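Local coordinates for biotin protein ligase-like protein of unknown function (Silicibacter sp., PDB 3BFM), which is of unknown function but resembles biotin protein ligases and belongs to the biotin/lipoate A/B protein ligase family, at residues Ala27-Val40 with Val48-Pro60. Residues are numbered along the deposited sequence; the frame is centred on the assembly and turned at random. Where two conformers were deposited one is given.
With CA (calcium ion), chain C.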
loop_
_atom_site.group_PDB
_atom_site.type_symbol
_atom_site.label_atom_id
_atom_site.label_comp_id
_atom_site.label_asym_id
_atom_site.label_seq_id
_atom_site.Cartn_x
_atom_site.Cartn_y
_atom_site.Cartn_z
ATOM N N ALA A 27 -12.728 12.147 -0.112
ATOM C CA ALA A 27 -11.928 11.140 -0.810
ATOM C C ALA A 27 -12.190 11.158 -2.318
ATOM O O ALA A 27 -11.251 11.037 -3.111
ATOM C CB ALA A 27 -12.213 9.769 -0.247
ATOM N N CYS A 28 -13.449 11.281 -2.719
ATOM C CA CYS A 28 -13.808 11.381 -4.132
ATOM C C CYS A 28 -13.257 12.629 -4.777
ATOM O O CYS A 28 -12.748 12.598 -5.902
ATOM C CB CYS A 28 -15.328 11.381 -4.309
ATOM S SG CYS A 28 -16.119 9.804 -4.004
ATOM N N GLN A 29 -13.308 13.734 -4.052
ATOM C CA GLN A 29 -12.765 15.004 -4.541
ATOM C C GLN A 29 -11.266 14.883 -4.739
ATOM O O GLN A 29 -10.733 15.236 -5.785
ATOM C CB GLN A 29 -13.078 16.142 -3.559
ATOM C CG GLN A 29 -12.724 17.521 -4.078
ATOM N N LYS A 30 -10.579 14.357 -3.729
ATOM C CA LYS A 30 -9.138 14.176 -3.835
ATOM C C LYS A 30 -8.752 13.193 -4.958
ATOM O O LYS A 30 -7.773 13.400 -5.691
ATOM C CB LYS A 30 -8.549 13.768 -2.500
ATOM C CG LYS A 30 -8.565 14.905 -1.491
ATOM C CD LYS A 30 -7.717 14.636 -0.286
ATOM C CE LYS A 30 -7.501 15.923 0.518
ATOM N NZ LYS A 30 -6.119 15.980 1.077
ATOM N N ALA A 31 -9.564 12.152 -5.134
ATOM C CA ALA A 31 -9.279 11.149 -6.143
ATOM C C ALA A 31 -9.347 11.827 -7.528
ATOM O O ALA A 31 -8.472 11.663 -8.378
ATOM C CB ALA A 31 -10.285 10.007 -6.024
ATOM N N GLU A 32 -10.366 12.631 -7.736
ATOM C CA GLU A 32 -10.507 13.329 -9.032
ATOM C C GLU A 32 -9.369 14.339 -9.282
ATOM O O GLU A 32 -8.963 14.546 -10.428
ATOM C CB GLU A 32 -11.887 13.978 -9.141
ATOM C CG GLU A 32 -12.192 14.573 -10.531
ATOM C CD GLU A 32 -12.047 13.575 -11.698
ATOM O OE1 GLU A 32 -12.547 12.437 -11.587
ATOM O OE2 GLU A 32 -11.427 13.944 -12.730
ATOM N N LEU A 33 -8.846 14.924 -8.210
ATOM C CA LEU A 33 -7.616 15.738 -8.236
ATOM C C LEU A 33 -6.328 14.968 -8.454
ATOM O O LEU A 33 -5.279 15.582 -8.531
ATOM C CB LEU A 33 -7.432 16.488 -6.903
ATOM C CG LEU A 33 -8.239 17.763 -6.710
ATOM C CD1 LEU A 33 -8.277 18.146 -5.245
ATOM C CD2 LEU A 33 -7.633 18.885 -7.567
ATOM N N GLY A 34 -6.369 13.642 -8.457
ATOM C CA GLY A 34 -5.185 12.868 -8.742
ATOM C C GLY A 34 -4.498 12.241 -7.548
ATOM O O GLY A 34 -3.417 11.669 -7.713
ATOM N N VAL A 35 -5.093 12.291 -6.356
ATOM C CA VAL A 35 -4.477 11.645 -5.203
ATOM C C VAL A 35 -4.561 10.134 -5.443
ATOM O O VAL A 35 -5.578 9.614 -5.923
ATOM C CB VAL A 35 -5.119 12.109 -3.857
ATOM C CG1 VAL A 35 -4.339 11.606 -2.662
ATOM C CG2 VAL A 35 -5.176 13.627 -3.811
ATOM N N ASP A 36 -3.482 9.440 -5.130
ATOM C CA ASP A 36 -3.379 8.029 -5.467
ATOM C C ASP A 36 -4.063 7.138 -4.427
ATOM O O ASP A 36 -4.507 7.589 -3.368
ATOM C CB ASP A 36 -1.909 7.581 -5.558
ATOM C CG ASP A 36 -0.996 8.595 -6.240
ATOM O OD1 ASP A 36 -1.346 9.069 -7.350
ATOM O OD2 ASP A 36 0.090 8.893 -5.662
ATOM N N ALA A 37 -4.099 5.857 -4.749
ATOM C CA ALA A 37 -4.628 4.829 -3.890
ATOM C C ALA A 37 -3.913 4.829 -2.545
ATOM O O ALA A 37 -2.754 5.228 -2.441
ATOM C CB ALA A 37 -4.483 3.469 -4.558
ATOM N N GLY A 38 -4.626 4.408 -1.509
ATOM C CA GLY A 38 -4.040 4.216 -0.219
ATOM C C GLY A 38 -4.435 5.274 0.781
ATOM O O GLY A 38 -4.259 5.066 1.967
ATOM N N LEU A 39 -4.978 6.383 0.301
ATOM C CA LEU A 39 -5.573 7.376 1.196
ATOM C C LEU A 39 -6.795 6.825 1.909
ATOM O O LEU A 39 -7.706 6.258 1.255
ATOM C CB LEU A 39 -5.994 8.600 0.428
ATOM C CG LEU A 39 -6.626 9.754 1.200
ATOM C CD1 LEU A 39 -5.604 10.399 2.143
ATOM C CD2 LEU A 39 -7.211 10.793 0.218
ATOM N N VAL A 40 -6.818 7.049 3.214
ATOM C CA VAL A 40 -7.934 6.761 4.093
ATOM C C VAL A 40 -8.335 8.073 4.749
ATOM O O VAL A 40 -7.661 8.568 5.626
ATOM C CB VAL A 40 -7.617 5.710 5.194
ATOM C CG1 VAL A 40 -8.846 5.456 6.082
ATOM C CG2 VAL A 40 -7.078 4.427 4.589
ATOM N N VAL A 48 -20.747 8.727 15.684
ATOM C CA VAL A 48 -20.645 8.201 14.322
ATOM C C VAL A 48 -19.189 8.032 13.933
ATOM O O VAL A 48 -18.303 8.754 14.412
ATOM C CB VAL A 48 -21.377 9.095 13.293
ATOM C CG1 VAL A 48 -20.870 10.523 13.399
ATOM C CG2 VAL A 48 -21.222 8.555 11.825
ATOM N N LEU A 49 -18.956 7.016 13.110
ATOM C CA LEU A 49 -17.649 6.803 12.466
ATOM C C LEU A 49 -17.815 6.887 10.955
ATOM O O LEU A 49 -18.655 6.207 10.395
ATOM C CB LEU A 49 -17.032 5.444 12.854
ATOM C CG LEU A 49 -15.760 4.949 12.124
ATOM C CD1 LEU A 49 -14.582 5.913 12.383
ATOM C CD2 LEU A 49 -15.370 3.536 12.544
ATOM N N ARG A 50 -17.018 7.723 10.292
ATOM C CA ARG A 50 -17.031 7.746 8.828
ATOM C C ARG A 50 -15.623 7.572 8.348
ATOM O O ARG A 50 -14.691 8.059 9.003
ATOM C CB ARG A 50 -17.664 9.018 8.256
ATOM C CG ARG A 50 -19.159 9.093 8.547
ATOM C CD ARG A 50 -19.720 10.450 8.152
ATOM N NE ARG A 50 -19.469 11.399 9.211
ATOM C CZ ARG A 50 -19.646 12.712 9.112
ATOM N NH1 ARG A 50 -20.063 13.271 7.986
ATOM N NH2 ARG A 50 -19.391 13.476 10.158
ATOM N N ALA A 51 -15.467 6.860 7.234
ATOM C CA ALA A 51 -14.185 6.700 6.630
ATOM C C ALA A 51 -14.333 6.367 5.184
ATOM O O ALA A 51 -15.411 5.961 4.719
ATOM C CB ALA A 51 -13.348 5.650 7.401
ATOM N N ALA A 52 -13.287 6.609 4.421
ATOM C CA ALA A 52 -13.358 6.331 2.961
ATOM C C ALA A 52 -11.951 5.993 2.496
ATOM O O ALA A 52 -11.000 6.618 2.929
ATOM C CB ALA A 52 -13.975 7.506 2.149
ATOM N N LEU A 53 -11.879 5.001 1.607
ATOM C CA LEU A 53 -10.633 4.503 0.994
ATOM C C LEU A 53 -10.606 4.815 -0.488
ATOM O O LEU A 53 -11.592 4.522 -1.206
ATOM C CB LEU A 53 -10.560 2.987 1.055
ATOM C CG LEU A 53 -11.005 2.262 2.305
ATOM C CD1 LEU A 53 -10.856 0.777 2.020
ATOM C CD2 LEU A 53 -10.151 2.694 3.493
ATOM N N VAL A 54 -9.473 5.361 -0.952
ATOM C CA VAL A 54 -9.226 5.575 -2.389
ATOM C C VAL A 54 -8.451 4.362 -2.912
ATOM O O VAL A 54 -7.404 3.978 -2.339
ATOM C CB VAL A 54 -8.417 6.859 -2.673
ATOM C CG1 VAL A 54 -8.035 6.943 -4.166
ATOM C CG2 VAL A 54 -9.203 8.119 -2.172
ATOM N N LEU A 55 -9.007 3.775 -3.970
ATOM C CA LEU A 55 -8.472 2.603 -4.655
ATOM C C LEU A 55 -8.323 2.884 -6.162
ATOM O O LEU A 55 -8.952 3.798 -6.718
ATOM C CB LEU A 55 -9.431 1.435 -4.457
ATOM C CG LEU A 55 -9.788 1.155 -3.007
ATOM C CD1 LEU A 55 -10.862 0.074 -2.867
ATOM C CD2 LEU A 55 -8.515 0.737 -2.287
ATOM N N ALA A 56 -7.485 2.090 -6.813
ATOM C CA ALA A 56 -7.325 2.158 -8.263
ATOM C C ALA A 56 -7.031 0.791 -8.888
ATOM O O ALA A 56 -5.941 0.564 -9.400
ATOM C CB ALA A 56 -6.230 3.165 -8.618
ATOM N N PRO A 57 -8.017 -0.121 -8.885
ATOM C CA PRO A 57 -7.802 -1.443 -9.483
ATOM C C PRO A 57 -7.764 -1.350 -11.015
ATOM O O PRO A 57 -8.565 -0.649 -11.632
ATOM C CB PRO A 57 -8.995 -2.255 -9.000
ATOM C CG PRO A 57 -10.064 -1.252 -8.756
ATOM C CD PRO A 57 -9.395 0.052 -8.382
ATOM N N GLU A 58 -6.806 -2.026 -11.626
ATOM C CA GLU A 58 -6.623 -1.880 -13.059
ATOM C C GLU A 58 -7.424 -2.958 -13.781
ATOM O O GLU A 58 -6.886 -3.901 -14.340
ATOM C CB GLU A 58 -5.141 -1.903 -13.396
ATOM C CG GLU A 58 -4.446 -0.651 -12.922
ATOM C CD GLU A 58 -2.997 -0.883 -12.586
ATOM O OE1 GLU A 58 -2.718 -1.329 -11.447
ATOM O OE2 GLU A 58 -2.145 -0.608 -13.458
ATOM N N VAL A 59 -8.741 -2.795 -13.724
ATOM C CA VAL A 59 -9.683 -3.675 -14.385
ATOM C C VAL A 59 -10.867 -2.837 -14.828
ATOM O O VAL A 59 -11.037 -1.702 -14.387
ATOM C CB VAL A 59 -10.177 -4.818 -13.461
ATOM C CG1 VAL A 59 -9.026 -5.657 -12.946
ATOM C CG2 VAL A 59 -11.026 -4.288 -12.296
ATOM N N PRO A 60 -11.708 -3.376 -15.705
ATOM C CA PRO A 60 -12.900 -2.607 -16.053
ATOM C C PRO A 60 -13.842 -2.394 -14.872
ATOM O O PRO A 60 -13.856 -3.216 -13.972
ATOM C CB PRO A 60 -13.578 -3.496 -17.084
ATOM C CG PRO A 60 -12.457 -4.312 -17.660
ATOM C CD PRO A 60 -11.618 -4.626 -16.487
HETATM CA CA CA C . -0.610 6.179 -1.796
HETATM O O HOH W 1 -2.179 8.062 -1.644
HETATM O O HOH W 2 0.595 7.916 -3.070
HETATM O O HOH W 3 0.161 5.012 -3.826
HETATM O O HOH W 4 -0.385 3.824 -1.173
HETATM O O HOH W 5 -1.269 6.156 0.531
#
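Val54 lays its two methyls over Ala27 and the carbonyl of Asp36, in the bend between helix 23-32 and strand 39-44. CG1, anti to the backbone N (chi1 173°), runs to 3.7 Å from Asp36 O and reaches on to the CB of Ala31, while CG2 packs 3.9 Å from Ala27 CB and also meets Leu39 CD2. One turn along the helix from Ala31, the CB of Ala27 presses on Ala52 CB at 3.7 Å, so two alanines let the helix lie close over the strand, their axes 8.7 Å apart. With an alanine at position Val54, a gap would probably open under the helix, and Ala27, Ala31 and Leu39 would lose the methyls they pack on. The backbone of Val54 is gripped at both ends: its N donates to Leu39 O (3.0 Å) almost in line with that carbonyl, and its O accepts Gly38 N (2.9 Å) from somewhat off the carbonyl plane. Beyond these bonds Val40 and Leu53 form a non-hydrogen-bonded pair, with Val40 CG2 alongside Leu53 CD2. The type II turn from Asp36 to Leu39 carries a calcium ion between the two subunits, bound by Ala37 O (2.4 Å) and Ala37 O of the second subunit; five waters complete the shell, two also donating to Asp36. Strands 39-44 and 48-55 form a beta hairpin within the mixed sheet of the biotin/lipoate ligase-like fold, helix 23-32 packed on one face.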